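Local coordinates for protein minor fimbrium tip subunit Mfa3 (Porphyromonas gingivalis ATCC 33277, PDB 5NF4) that forms part of the tip of the minor fimbriae, surface filaments through which the bacterium adheres to host cells and other oral bacteria and builds biofilm, at residues K198-I203 and N323-Y328; T294-I299 and Y341-W346; P108-F113 and N167-I172; P39-L44 and Q178-K183. All blocks are in the same frame, centred on the assembly; numbering follows the deposited sequence.

Overall arrangement
From the N terminus, strand 41-49 opens interaction 4, which closes only when the chain returns at Q178-K183, after 133 intervening residues. Within that long loop lies interaction 3, where P108-F113 pairs with N167-I172; the two touch, and their centres are 11 Å apart. The long, broken strand 180-205 then carries the chain from interaction 4 to interaction 1, whose centre lies 39 Å away, across the chain's centre. Here K198-I203 pairs in parallel with N323-Y328. Interaction 2 crosses interaction 1 in sequence: T294-I299 precedes N323-Y328, whereas Y341-W346 follows it, on the next strand of the same sheet. A salt bridge between R324 and E296 joins interactions 1 and 2.

Interaction 1 of 4, residues K198-I203 and N323-Y328; sequences KLDVNI and NRHYIY
Strands 198-203 and 324-328 run parallel, their axes 4.7 Å apart at an angle of 14°, and K198, L199, D200 and V201 pair in register with H325, Y326, I327 and Y328. On the face bearing K198, D200, H325 and I327, the imidazole is held at its edge and on both sides. H325 NE2 donates to D200 OD2 at 2.6 Å, meeting the lone pair that points away from the other carboxylate oxygen, with ring and carboxylate nearly coplanar. The extended K198 chain runs alongside, its CD 4.0 Å from the H325 ring centroid in a CH-pi contact, while I327 CG1, from H325's own strand, covers the opposite face. K198 NZ goes on to a salt bridge with E66. N202 ND2 links D200 OD1, 2.9 Å away, to Y328 O, which also accepts the backbone N-H of N202 from the other face of its carbonyl plane. On the face bearing L199 and Y328, L199 CD1 lies 3.7 Å from Y328 CE1, and the Y328 hydroxyl bonds to that of Y304. Donors from H325, N202 and Q248 probably offset the charge of the buried D200 carboxylate, which would tend to favour a protonated H325, whereas the nearby K198 ammonium would disfavour it.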
loop_
_atom_site.group_PDB
_atom_site.type_symbol
_atom_site.label_atom_id
_atom_site.label_comp_id
_atom_site.label_asym_id
_atom_site.label_seq_id
_atom_site.Cartn_x
_atom_site.Cartn_y
_atom_site.Cartn_z
ATOM N N LYS A 198 -2.661 -5.378 2.576
ATOM C CA LYS A 198 -3.904 -6.021 2.996
ATOM C C LYS A 198 -3.570 -7.233 3.840
ATOM O O LYS A 198 -2.786 -8.097 3.423
ATOM C CB LYS A 198 -4.719 -6.397 1.770
ATOM C CG LYS A 198 -6.024 -7.135 2.015
ATOM C CD LYS A 198 -6.754 -7.383 0.696
ATOM C CE LYS A 198 -8.058 -8.117 0.893
ATOM N NZ LYS A 198 -8.862 -8.149 -0.354
ATOM N N LEU A 199 -4.177 -7.292 5.027
ATOM C CA LEU A 199 -4.006 -8.413 5.921
ATOM C C LEU A 199 -5.278 -9.232 5.873
ATOM O O LEU A 199 -6.366 -8.702 6.062
ATOM C CB LEU A 199 -3.722 -7.936 7.343
ATOM C CG LEU A 199 -3.669 -9.024 8.420
ATOM C CD1 LEU A 199 -2.478 -9.975 8.196
ATOM C CD2 LEU A 199 -3.584 -8.390 9.785
ATOM N N ASP A 200 -5.119 -10.524 5.604
ATOM C CA ASP A 200 -6.202 -11.398 5.226
ATOM C C ASP A 200 -6.113 -12.661 6.078
ATOM O O ASP A 200 -5.302 -13.527 5.796
ATOM C CB ASP A 200 -6.068 -11.708 3.725
ATOM C CG ASP A 200 -7.274 -12.370 3.129
ATOM O OD1 ASP A 200 -8.071 -12.996 3.863
ATOM O OD2 ASP A 200 -7.416 -12.276 1.881
ATOM N N VAL A 201 -6.914 -12.747 7.138
ATOM C CA VAL A 201 -6.848 -13.872 8.076
ATOM C C VAL A 201 -8.085 -14.773 7.973
ATOM O O VAL A 201 -9.227 -14.348 8.161
ATOM C CB VAL A 201 -6.670 -13.356 9.524
ATOM C CG1 VAL A 201 -6.629 -14.500 10.509
ATOM C CG2 VAL A 201 -5.388 -12.532 9.641
ATOM N N ASN A 202 -7.825 -16.039 7.664
ATOM C CA ASN A 202 -8.864 -17.002 7.401
ATOM C C ASN A 202 -8.831 -18.166 8.381
ATOM O O ASN A 202 -7.812 -18.848 8.512
ATOM C CB ASN A 202 -8.729 -17.524 5.972
ATOM C CG ASN A 202 -8.847 -16.404 4.928
ATOM O OD1 ASN A 202 -9.935 -16.129 4.422
ATOM N ND2 ASN A 202 -7.746 -15.742 4.644
ATOM N N ILE A 203 -9.930 -18.365 9.099
ATOM C CA ILE A 203 -10.011 -19.456 10.070
ATOM C C ILE A 203 -10.614 -20.659 9.379
ATOM O O ILE A 203 -11.839 -20.802 9.256
ATOM C CB ILE A 203 -10.845 -19.063 11.323
ATOM C CG1 ILE A 203 -10.450 -17.670 11.819
ATOM C CG2 ILE A 203 -10.726 -20.122 12.404
ATOM C CD1 ILE A 203 -8.972 -17.438 12.030
ATOM N N ASN A 323 0.927 -2.429 -1.050
ATOM C CA ASN A 323 0.224 -3.035 -2.161
ATOM C C ASN A 323 0.494 -4.535 -2.277
ATOM O O ASN A 323 0.357 -5.117 -3.344
ATOM C CB ASN A 323 0.585 -2.320 -3.468
ATOM C CG ASN A 323 -0.583 -2.280 -4.464
ATOM O OD1 ASN A 323 -1.712 -1.952 -4.115
ATOM N ND2 ASN A 323 -0.299 -2.616 -5.711
ATOM N N ARG A 324 0.842 -5.158 -1.155
ATOM C CA ARG A 324 0.966 -6.604 -1.119
ATOM C C ARG A 324 -0.157 -7.164 -0.246
ATOM O O ARG A 324 -0.745 -6.454 0.580
ATOM C CB ARG A 324 2.327 -7.038 -0.575
ATOM C CG ARG A 324 3.520 -6.526 -1.411
ATOM C CD ARG A 324 3.602 -7.142 -2.801
ATOM N NE ARG A 324 3.937 -8.571 -2.822
ATOM C CZ ARG A 324 5.125 -9.086 -2.500
ATOM N NH1 ARG A 324 6.126 -8.308 -2.089
ATOM N NH2 ARG A 324 5.309 -10.399 -2.572
ATOM N N HIS A 325 -0.423 -8.439 -0.442
ATOM C CA HIS A 325 -1.538 -9.134 0.210
ATOM C C HIS A 325 -0.976 -10.266 1.073
ATOM O O HIS A 325 -0.391 -11.223 0.546
ATOM C CB HIS A 325 -2.461 -9.621 -0.907
ATOM C CG HIS A 325 -3.766 -10.221 -0.468
ATOM N ND1 HIS A 325 -4.633 -10.804 -1.372
ATOM C CD2 HIS A 325 -4.353 -10.343 0.748
ATOM C CE1 HIS A 325 -5.697 -11.257 -0.733
ATOM N NE2 HIS A 325 -5.553 -10.991 0.554
ATOM N N TYR A 326 -1.163 -10.142 2.392
ATOM C CA TYR A 326 -0.663 -11.068 3.396
ATOM C C TYR A 326 -1.819 -11.962 3.827
ATOM O O TYR A 326 -2.798 -11.493 4.422
ATOM C CB TYR A 326 -0.066 -10.304 4.591
ATOM C CG TYR A 326 1.166 -9.504 4.212
ATOM C CD1 TYR A 326 1.040 -8.282 3.562
ATOM C CD2 TYR A 326 2.442 -9.994 4.449
ATOM C CE1 TYR A 326 2.171 -7.552 3.148
ATOM C CE2 TYR A 326 3.591 -9.265 4.059
ATOM C CZ TYR A 326 3.434 -8.044 3.402
ATOM O OH TYR A 326 4.545 -7.322 2.958
ATOM N N ILE A 327 -1.708 -13.243 3.486
ATOM C CA ILE A 327 -2.810 -14.188 3.645
ATOM C C ILE A 327 -2.441 -15.272 4.650
ATOM O O ILE A 327 -1.447 -15.983 4.490
ATOM C CB ILE A 327 -3.193 -14.824 2.286
ATOM C CG1 ILE A 327 -3.545 -13.725 1.276
ATOM C CG2 ILE A 327 -4.379 -15.787 2.443
ATOM C CD1 ILE A 327 -3.570 -14.199 -0.166
ATOM N N TYR A 328 -3.259 -15.386 5.696
ATOM C CA TYR A 328 -3.083 -16.402 6.722
ATOM C C TYR A 328 -4.256 -17.358 6.741
ATOM O O TYR A 328 -5.426 -16.966 6.593
ATOM C CB TYR A 328 -2.904 -15.737 8.105
ATOM C CG TYR A 328 -1.619 -14.965 8.145
ATOM C CD1 TYR A 328 -1.559 -13.668 7.658
ATOM C CD2 TYR A 328 -0.442 -15.551 8.606
ATOM C CE1 TYR A 328 -0.376 -12.962 7.662
ATOM C CE2 TYR A 328 0.755 -14.849 8.603
ATOM C CZ TYR A 328 0.775 -13.555 8.143
ATOM O OH TYR A 328 1.962 -12.870 8.119
#

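Interaction 2 of 4, residues T294-I299 and Y341-W346; sequences THEGAI and YSICDW
Two side chains of strand 341-345 reach the loop T294-I299 because both run anti to their own backbone N: Y341 carries its ring out that way (chi1 158°), and I343 sends CG1 in the same sense (chi1 -176°), with CD1 extended beyond it. The Y341 hydroxyl thus arrives at the loop backbone, where H295 N donates to Y341 OH at 3.0 Å. Alongside this bond the carbonyl of H295 lies at the edge of the phenol ring, its O 3.4 Å from Y341 CE2. I343 uses both branches. Its CD1 meets T294 CG2 at 3.7 Å, the two side chains crossing at a slant, whereas its CG2 lies over a face of the E296 carboxylate, 3.8 Å from OE2. That carboxylate is turned to R324, with which it forms a salt bridge, and T294 OG1 bonds to T319 O and probably to the Y326 hydroxyl. Farther along the loop I299 CD1 approaches Y341 CD2 at 4.3 Å. The loop bend itself is fastened by H295 NE2, which donates to A298 O at 2.9 Å; the oxygen lies in the ring plane, yet the donor stands well above the carbonyl plane. The irregular connection between strand 287-291 and helix 304-308 thus packs on the antiparallel strands 324-332 and 337-345, tied to them through Y341, I343, R324 and Y326.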
loop_
_atom_site.group_PDB
_atom_site.type_symbol
_atom_site.label_atom_id
_atom_site.label_comp_id
_atom_site.label_asym_id
_atom_site.label_seq_id
_atom_site.Cartn_x
_atom_site.Cartn_y
_atom_site.Cartn_z
ATOM N N THR A 294 7.487 -10.749 5.471
ATOM C CA THR A 294 7.533 -10.864 4.026
ATOM C C THR A 294 8.528 -11.947 3.680
ATOM O O THR A 294 9.738 -11.784 3.866
ATOM C CB THR A 294 7.943 -9.528 3.352
ATOM O OG1 THR A 294 6.953 -8.531 3.641
ATOM C CG2 THR A 294 8.069 -9.712 1.878
ATOM N N HIS A 295 8.019 -13.059 3.162
ATOM C CA HIS A 295 8.861 -14.183 2.783
ATOM C C HIS A 295 8.311 -14.909 1.584
ATOM O O HIS A 295 7.178 -15.380 1.615
ATOM C CB HIS A 295 8.983 -15.157 3.961
ATOM C CG HIS A 295 9.944 -16.267 3.706
ATOM N ND1 HIS A 295 11.310 -16.095 3.768
ATOM C CD2 HIS A 295 9.740 -17.560 3.367
ATOM C CE1 HIS A 295 11.904 -17.238 3.475
ATOM N NE2 HIS A 295 10.974 -18.142 3.233
ATOM N N GLU A 296 9.107 -14.942 0.512
ATOM C CA GLU A 296 8.802 -15.681 -0.707
ATOM C C GLU A 296 9.349 -17.091 -0.597
ATOM O O GLU A 296 10.442 -17.310 -0.072
ATOM C CB GLU A 296 9.427 -15.008 -1.941
ATOM C CG GLU A 296 9.211 -13.509 -2.044
ATOM C CD GLU A 296 7.790 -13.140 -2.421
ATOM O OE1 GLU A 296 7.050 -14.025 -2.907
ATOM O OE2 GLU A 296 7.419 -11.958 -2.231
ATOM N N GLY A 297 8.603 -18.049 -1.119
ATOM C CA GLY A 297 9.113 -19.403 -1.216
ATOM C C GLY A 297 8.977 -20.150 0.084
ATOM O O GLY A 297 8.289 -19.708 0.994
ATOM N N ALA A 298 9.651 -21.285 0.173
ATOM C CA ALA A 298 9.468 -22.180 1.306
ATOM C C ALA A 298 10.018 -21.593 2.592
ATOM O O ALA A 298 11.073 -20.960 2.608
ATOM C CB ALA A 298 10.121 -23.509 1.029
ATOM N N ILE A 299 9.302 -21.839 3.679
ATOM C CA ILE A 299 9.718 -21.363 4.985
ATOM C C ILE A 299 10.790 -22.279 5.567
ATOM O O ILE A 299 10.625 -23.496 5.579
ATOM C CB ILE A 299 8.520 -21.270 5.932
ATOM C CG1 ILE A 299 7.692 -20.038 5.572
ATOM C CG2 ILE A 299 8.976 -21.205 7.388
ATOM C CD1 ILE A 299 6.228 -20.261 5.677
ATOM N N TYR A 341 0.772 -19.611 5.563
ATOM C CA TYR A 341 1.023 -18.250 5.108
ATOM C C TYR A 341 1.357 -18.195 3.636
ATOM O O TYR A 341 2.012 -19.089 3.093
ATOM C CB TYR A 341 2.175 -17.661 5.908
ATOM C CG TYR A 341 2.936 -16.487 5.300
ATOM C CD1 TYR A 341 2.546 -15.182 5.551
ATOM C CD2 TYR A 341 4.076 -16.696 4.514
ATOM C CE1 TYR A 341 3.273 -14.097 5.019
ATOM C CE2 TYR A 341 4.797 -15.635 3.989
ATOM C CZ TYR A 341 4.390 -14.342 4.243
ATOM O OH TYR A 341 5.078 -13.267 3.734
ATOM N N SER A 342 0.913 -17.122 3.005
ATOM C CA SER A 342 1.402 -16.759 1.681
ATOM C C SER A 342 1.386 -15.245 1.514
ATOM O O SER A 342 0.658 -14.543 2.194
ATOM C CB SER A 342 0.569 -17.446 0.599
ATOM O OG SER A 342 -0.791 -17.098 0.704
ATOM N N ILE A 343 2.241 -14.730 0.633
ATOM C CA ILE A 343 2.194 -13.326 0.275
ATOM C C ILE A 343 2.009 -13.261 -1.234
ATOM O O ILE A 343 2.590 -14.046 -1.969
ATOM C CB ILE A 343 3.469 -12.587 0.724
ATOM C CG1 ILE A 343 3.356 -11.095 0.432
ATOM C CG2 ILE A 343 4.693 -13.255 0.123
ATOM C CD1 ILE A 343 4.605 -10.304 0.817
ATOM N N CYS A 344 1.153 -12.372 -1.703
ATOM C CA CYS A 344 1.011 -12.220 -3.145
ATOM C C CYS A 344 0.725 -10.783 -3.507
ATOM O O CYS A 344 0.616 -9.924 -2.650
ATOM C CB CYS A 344 -0.090 -13.134 -3.681
ATOM S SG CYS A 344 -1.671 -12.955 -2.888
ATOM N N ASP A 345 0.652 -10.516 -4.801
ATOM C CA ASP A 345 0.263 -9.197 -5.261
ATOM C C ASP A 345 -1.205 -8.987 -4.936
ATOM O O ASP A 345 -1.970 -9.947 -4.774
ATOM C CB ASP A 345 0.513 -9.034 -6.767
ATOM C CG ASP A 345 1.976 -8.784 -7.097
ATOM O OD1 ASP A 345 2.691 -8.163 -6.274
ATOM O OD2 ASP A 345 2.409 -9.201 -8.195
ATOM N N TRP A 346 -1.580 -7.722 -4.822
ATOM C CA TRP A 346 -2.947 -7.332 -4.527
ATOM C C TRP A 346 -3.779 -7.236 -5.808
ATOM O O TRP A 346 -4.515 -8.165 -6.155
ATOM C CB TRP A 346 -2.910 -6.003 -3.790
ATOM C CG TRP A 346 -4.187 -5.503 -3.239
ATOM C CD1 TRP A 346 -5.453 -5.741 -3.693
ATOM C CD2 TRP A 346 -4.318 -4.645 -2.109
ATOM N NE1 TRP A 346 -6.368 -5.077 -2.907
ATOM C CE2 TRP A 346 -5.693 -4.391 -1.933
ATOM C CE3 TRP A 346 -3.402 -4.061 -1.231
ATOM C CZ2 TRP A 346 -6.171 -3.583 -0.909
ATOM C CZ3 TRP A 346 -3.875 -3.256 -0.225
ATOM C CH2 TRP A 346 -5.253 -3.026 -0.069
#

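Interaction 3 of 4, residues P108-F113 and N167-I172; sequences PGQRDF and NQTVTI
V170 CG2 lies at the edge of the F113 ring, 4.0 Å from CE1, and also touches R111 CD, while Q168 CG comes obliquely to the same ring. These residues share one face of an antiparallel ladder in which G109 with V170 and R111 with Q168 form hydrogen-bonded pairs. On the other face Q110, bent at chi2 (-47°), folds back so that its amide nitrogen gives both hydrogens across the strands. Q110 NE2 bonds to N167 OD1 at 3.1 Å, nearly straight but from above that carbonyl's plane, and to T169 OG1 at 3.1 Å. At the corner N167 N donates to D112 OD1 at 2.7 Å, and the same oxygen bonds to the S79 hydroxyl. P108 CG packs on I172 CG1 at 3.6 Å. F113, V170 and the aliphatic part of R111 thus pack together while the R111 charge is met by D78 and by Q110 O, and bonds from Q110 and D112 hold the corner at N167.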
loop_
_atom_site.group_PDB
_atom_site.type_symbol
_atom_site.label_atom_id
_atom_site.label_comp_id
_atom_site.label_asym_id
_atom_site.label_seq_id
_atom_site.Cartn_x
_atom_site.Cartn_y
_atom_site.Cartn_z
ATOM N N PRO A 108 7.746 18.131 -25.834
ATOM C CA PRO A 108 8.573 16.917 -25.767
ATOM C C PRO A 108 9.842 17.078 -24.964
ATOM O O PRO A 108 10.273 18.194 -24.698
ATOM C CB PRO A 108 8.925 16.654 -27.227
ATOM C CG PRO A 108 8.973 18.041 -27.831
ATOM C CD PRO A 108 7.858 18.810 -27.145
ATOM N N GLY A 109 10.424 15.954 -24.565
ATOM C CA GLY A 109 11.697 15.952 -23.870
ATOM C C GLY A 109 11.750 14.822 -22.861
ATOM O O GLY A 109 11.071 13.818 -23.036
ATOM N N GLN A 110 12.594 14.972 -21.845
ATOM C CA GLN A 110 12.737 13.982 -20.782
ATOM C C GLN A 110 11.849 14.425 -19.648
ATOM O O GLN A 110 11.964 15.567 -19.194
ATOM C CB GLN A 110 14.185 13.877 -20.296
ATOM C CG GLN A 110 15.153 13.483 -21.393
ATOM C CD GLN A 110 14.624 12.315 -22.201
ATOM O OE1 GLN A 110 14.290 12.448 -23.406
ATOM N NE2 GLN A 110 14.500 11.168 -21.534
ATOM N N ARG A 111 10.932 13.559 -19.238
ATOM C CA ARG A 111 9.929 13.958 -18.245
ATOM C C ARG A 111 9.794 12.964 -17.117
ATOM O O ARG A 111 9.872 11.745 -17.304
ATOM C CB ARG A 111 8.556 14.158 -18.923
ATOM C CG ARG A 111 8.360 15.528 -19.596
ATOM C CD ARG A 111 8.993 15.641 -21.001
ATOM N NE ARG A 111 8.785 16.989 -21.488
ATOM C CZ ARG A 111 9.572 18.019 -21.203
ATOM N NH1 ARG A 111 10.674 17.869 -20.471
ATOM N NH2 ARG A 111 9.271 19.203 -21.680
ATOM N N ASP A 112 9.613 13.521 -15.925
ATOM C CA ASP A 112 9.266 12.755 -14.736
ATOM C C ASP A 112 7.758 12.907 -14.461
ATOM O O ASP A 112 7.275 14.022 -14.333
ATOM C CB ASP A 112 10.057 13.263 -13.540
ATOM C CG ASP A 112 11.539 12.913 -13.579
ATOM O OD1 ASP A 112 12.097 12.406 -14.576
ATOM O OD2 ASP A 112 12.160 13.116 -12.521
ATOM N N PHE A 113 7.028 11.792 -14.386
ATOM C CA PHE A 113 5.571 11.792 -14.227
ATOM C C PHE A 113 5.259 11.355 -12.793
ATOM O O PHE A 113 5.777 10.349 -12.349
ATOM C CB PHE A 113 4.900 10.817 -15.162
ATOM C CG PHE A 113 4.904 11.240 -16.618
ATOM C CD1 PHE A 113 6.074 11.217 -17.375
ATOM C CD2 PHE A 113 3.719 11.615 -17.219
ATOM C CE1 PHE A 113 6.035 11.585 -18.710
ATOM C CE2 PHE A 113 3.684 11.986 -18.531
ATOM C CZ PHE A 113 4.838 11.968 -19.281
ATOM N N ASN A 167 12.571 10.014 -15.830
ATOM C CA ASN A 167 13.312 10.088 -17.074
ATOM C C ASN A 167 12.622 9.360 -18.249
ATOM O O ASN A 167 13.220 8.523 -18.927
ATOM C CB ASN A 167 14.737 9.540 -16.862
ATOM C CG ASN A 167 15.703 9.985 -17.972
ATOM O OD1 ASN A 167 15.485 11.008 -18.632
ATOM N ND2 ASN A 167 16.782 9.231 -18.167
ATOM N N GLN A 168 11.361 9.702 -18.500
ATOM C CA GLN A 168 10.629 9.151 -19.622
ATOM C C GLN A 168 10.872 9.967 -20.861
ATOM O O GLN A 168 10.828 11.182 -20.818
ATOM C CB GLN A 168 9.141 9.142 -19.325
ATOM C CG GLN A 168 8.796 8.404 -18.052
ATOM C CD GLN A 168 9.018 6.922 -18.175
ATOM O OE1 GLN A 168 8.300 6.253 -18.900
ATOM N NE2 GLN A 168 10.015 6.393 -17.455
ATOM N N THR A 169 11.102 9.291 -21.964
ATOM C CA THR A 169 11.342 9.990 -23.197
ATOM C C THR A 169 10.013 10.231 -23.857
ATOM O O THR A 169 9.327 9.294 -24.265
ATOM C CB THR A 169 12.277 9.196 -24.131
ATOM O OG1 THR A 169 13.512 8.941 -23.450
ATOM C CG2 THR A 169 12.535 9.967 -25.388
ATOM N N VAL A 170 9.657 11.505 -23.977
ATOM C CA VAL A 170 8.417 11.903 -24.627
ATOM C C VAL A 170 8.727 12.481 -25.990
ATOM O O VAL A 170 9.410 13.519 -26.085
ATOM C CB VAL A 170 7.669 12.940 -23.761
ATOM C CG1 VAL A 170 6.360 13.347 -24.417
ATOM C CG2 VAL A 170 7.430 12.378 -22.367
ATOM N N THR A 171 8.277 11.789 -27.048
ATOM C CA THR A 171 8.592 12.164 -28.414
ATOM C C THR A 171 7.474 12.986 -29.019
ATOM O O THR A 171 6.347 13.000 -28.528
ATOM C CB THR A 171 8.833 10.923 -29.325
ATOM O OG1 THR A 171 7.728 10.021 -29.228
ATOM C CG2 THR A 171 10.122 10.203 -28.937
ATOM N N ILE A 172 7.801 13.645 -30.115
ATOM C CA ILE A 172 6.895 14.544 -30.799
ATOM C C ILE A 172 5.805 13.804 -31.551
ATOM O O ILE A 172 6.061 12.813 -32.236
ATOM C CB ILE A 172 7.675 15.423 -31.786
ATOM C CG1 ILE A 172 8.585 16.385 -31.008
ATOM C CG2 ILE A 172 6.742 16.207 -32.710
ATOM C CD1 ILE A 172 9.675 16.980 -31.830
#

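Interaction 4 of 4, residues P39-L44 and Q178-K183; sequences PDVYLL and QPLPFK
P179 fits against strand 41-44 on the side of Y42 and L44, its ring carbons serving both residues: CG rests 3.7 Å from L44 CB, and CB lies 4.0 Å from Y42 CB. L44 places CG anti to its N (chi1 -173°), which carries CD1 to the rim of the same proline ring, whereas the Y42 side chain leaves the contact beyond CB. On the other face L43 swings CG beside its backbone N (chi1 -80°) and divides its two methyls. CD1 meets F182 CD1 at 3.9 Å, obliquely to that ring, and L43 CD2 comes to 3.5 Å from L180 O. F182 CB passes close to L44 O; beyond it CG is anti to the backbone N (chi1 177°) and the ring leads away, keeping its CD1 contact with L43. L180 reaches back with CD1 to V41 CG1, 4.2 Å away, the two chains crossing at about a right angle. The backbones make a short, strongly splayed parallel pairing: L180 N donates to Y42 O at 2.7 Å, L44 N to L180 O, and F182 N to L44 O at 2.9 Å. P39-L44 belongs to the propeptide, and its strand, 41-49, lies between strand 99-106, antiparallel on one side, and the start of strand 180-205 on the other, with F182 stacked on F113 of strand 109-117.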
loop_
_atom_site.group_PDB
_atom_site.type_symbol
_atom_site.label_atom_id
_atom_site.label_comp_id
_atom_site.label_asym_id
_atom_site.label_seq_id
_atom_site.Cartn_x
_atom_site.Cartn_y
_atom_site.Cartn_z
ATOM N N PRO A 39 7.049 22.552 -31.036
ATOM C CA PRO A 39 6.289 21.436 -31.628
ATOM C C PRO A 39 5.746 20.572 -30.495
ATOM O O PRO A 39 6.503 20.258 -29.608
ATOM C CB PRO A 39 7.316 20.682 -32.478
ATOM C CG PRO A 39 8.650 21.302 -32.169
ATOM C CD PRO A 39 8.407 22.663 -31.584
ATOM N N ASP A 40 4.465 20.229 -30.514
ATOM C CA ASP A 40 3.831 19.638 -29.328
ATOM C C ASP A 40 3.723 18.119 -29.334
ATOM O O ASP A 40 3.988 17.428 -30.340
ATOM C CB ASP A 40 2.439 20.228 -29.171
ATOM C CG ASP A 40 2.475 21.712 -28.912
ATOM O OD1 ASP A 40 3.196 22.128 -27.979
ATOM O OD2 ASP A 40 1.789 22.461 -29.641
ATOM N N VAL A 41 3.289 17.625 -28.179
ATOM C CA VAL A 41 2.929 16.243 -27.996
ATOM C C VAL A 41 1.526 16.182 -27.379
ATOM O O VAL A 41 1.246 16.897 -26.415
ATOM C CB VAL A 41 3.908 15.522 -27.043
ATOM C CG1 VAL A 41 3.674 14.001 -27.071
ATOM C CG2 VAL A 41 5.347 15.870 -27.389
ATOM N N TYR A 42 0.673 15.333 -27.934
ATOM C CA TYR A 42 -0.592 14.966 -27.290
ATOM C C TYR A 42 -0.464 13.526 -26.853
ATOM O O TYR A 42 -0.239 12.637 -27.674
ATOM C CB TYR A 42 -1.769 15.147 -28.222
ATOM C CG TYR A 42 -1.951 16.574 -28.653
ATOM C CD1 TYR A 42 -1.179 17.112 -29.669
ATOM C CD2 TYR A 42 -2.876 17.390 -28.025
ATOM C CE1 TYR A 42 -1.340 18.430 -30.051
ATOM C CE2 TYR A 42 -3.035 18.701 -28.393
ATOM C CZ TYR A 42 -2.271 19.216 -29.404
ATOM O OH TYR A 42 -2.456 20.525 -29.757
ATOM N N LEU A 43 -0.624 13.322 -25.550
ATOM C CA LEU A 43 -0.474 12.032 -24.895
ATOM C C LEU A 43 -1.803 11.551 -24.383
ATOM O O LEU A 43 -2.505 12.312 -23.736
ATOM C CB LEU A 43 0.470 12.116 -23.690
ATOM C CG LEU A 43 1.969 12.106 -23.842
ATOM C CD1 LEU A 43 2.576 11.967 -22.450
ATOM C CD2 LEU A 43 2.370 10.985 -24.745
ATOM N N LEU A 44 -2.106 10.285 -24.640
ATOM C CA LEU A 44 -3.245 9.605 -24.045
ATOM C C LEU A 44 -2.785 8.833 -22.821
ATOM O O LEU A 44 -1.998 7.895 -22.934
ATOM C CB LEU A 44 -3.897 8.664 -25.048
ATOM C CG LEU A 44 -5.200 8.032 -24.555
ATOM C CD1 LEU A 44 -6.264 9.084 -24.350
ATOM C CD2 LEU A 44 -5.680 6.984 -25.533
ATOM N N GLN A 178 -6.292 12.404 -31.945
ATOM C CA GLN A 178 -5.520 11.178 -32.137
ATOM C C GLN A 178 -4.180 11.247 -31.381
ATOM O O GLN A 178 -3.113 11.345 -32.011
ATOM C CB GLN A 178 -5.256 10.932 -33.622
ATOM C CG GLN A 178 -6.499 10.631 -34.423
ATOM C CD GLN A 178 -7.094 9.290 -34.064
ATOM O OE1 GLN A 178 -6.490 8.245 -34.314
ATOM N NE2 GLN A 178 -8.278 9.307 -33.464
ATOM N N PRO A 179 -4.232 11.199 -30.048
ATOM C CA PRO A 179 -3.008 11.349 -29.250
ATOM C C PRO A 179 -2.127 10.107 -29.268
ATOM O O PRO A 179 -2.567 9.020 -29.603
ATOM C CB PRO A 179 -3.528 11.620 -27.831
ATOM C CG PRO A 179 -4.882 10.974 -27.818
ATOM C CD PRO A 179 -5.437 11.131 -29.200
ATOM N N LEU A 180 -0.864 10.289 -28.922
ATOM C CA LEU A 180 0.050 9.163 -28.745
ATOM C C LEU A 180 -0.193 8.498 -27.377
ATOM O O LEU A 180 -0.221 9.186 -26.371
ATOM C CB LEU A 180 1.502 9.646 -28.831
ATOM C CG LEU A 180 1.866 10.431 -30.091
ATOM C CD1 LEU A 180 3.268 11.020 -29.953
ATOM C CD2 LEU A 180 1.763 9.544 -31.304
ATOM N N PRO A 181 -0.359 7.162 -27.343
ATOM C CA PRO A 181 -0.502 6.503 -26.040
ATOM C C PRO A 181 0.747 6.661 -25.195
ATOM O O PRO A 181 1.869 6.420 -25.654
ATOM C CB PRO A 181 -0.744 5.029 -26.394
ATOM C CG PRO A 181 -0.465 4.895 -27.849
ATOM C CD PRO A 181 -0.607 6.239 -28.465
ATOM N N PHE A 182 0.551 7.106 -23.971
ATOM C CA PHE A 182 1.634 7.173 -22.993
ATOM C C PHE A 182 1.980 5.758 -22.534
ATOM O O PHE A 182 1.121 5.038 -22.028
ATOM C CB PHE A 182 1.230 8.044 -21.794
ATOM C CG PHE A 182 2.263 8.113 -20.706
ATOM C CD1 PHE A 182 3.571 8.445 -20.991
ATOM C CD2 PHE A 182 1.912 7.877 -19.394
ATOM C CE1 PHE A 182 4.512 8.524 -19.995
ATOM C CE2 PHE A 182 2.842 7.962 -18.380
ATOM C CZ PHE A 182 4.144 8.272 -18.674
ATOM N N LYS A 183 3.230 5.360 -22.740
ATOM C CA LYS A 183 3.685 4.042 -22.346
ATOM C C LYS A 183 4.758 4.149 -21.252
ATOM O O LYS A 183 5.947 4.134 -21.559
ATOM C CB LYS A 183 4.216 3.296 -23.576
ATOM C CG LYS A 183 3.168 3.136 -24.699
ATOM C CD LYS A 183 2.331 1.883 -24.528
ATOM C CE LYS A 183 1.039 1.907 -25.358
ATOM N NZ LYS A 183 1.245 2.069 -26.823
#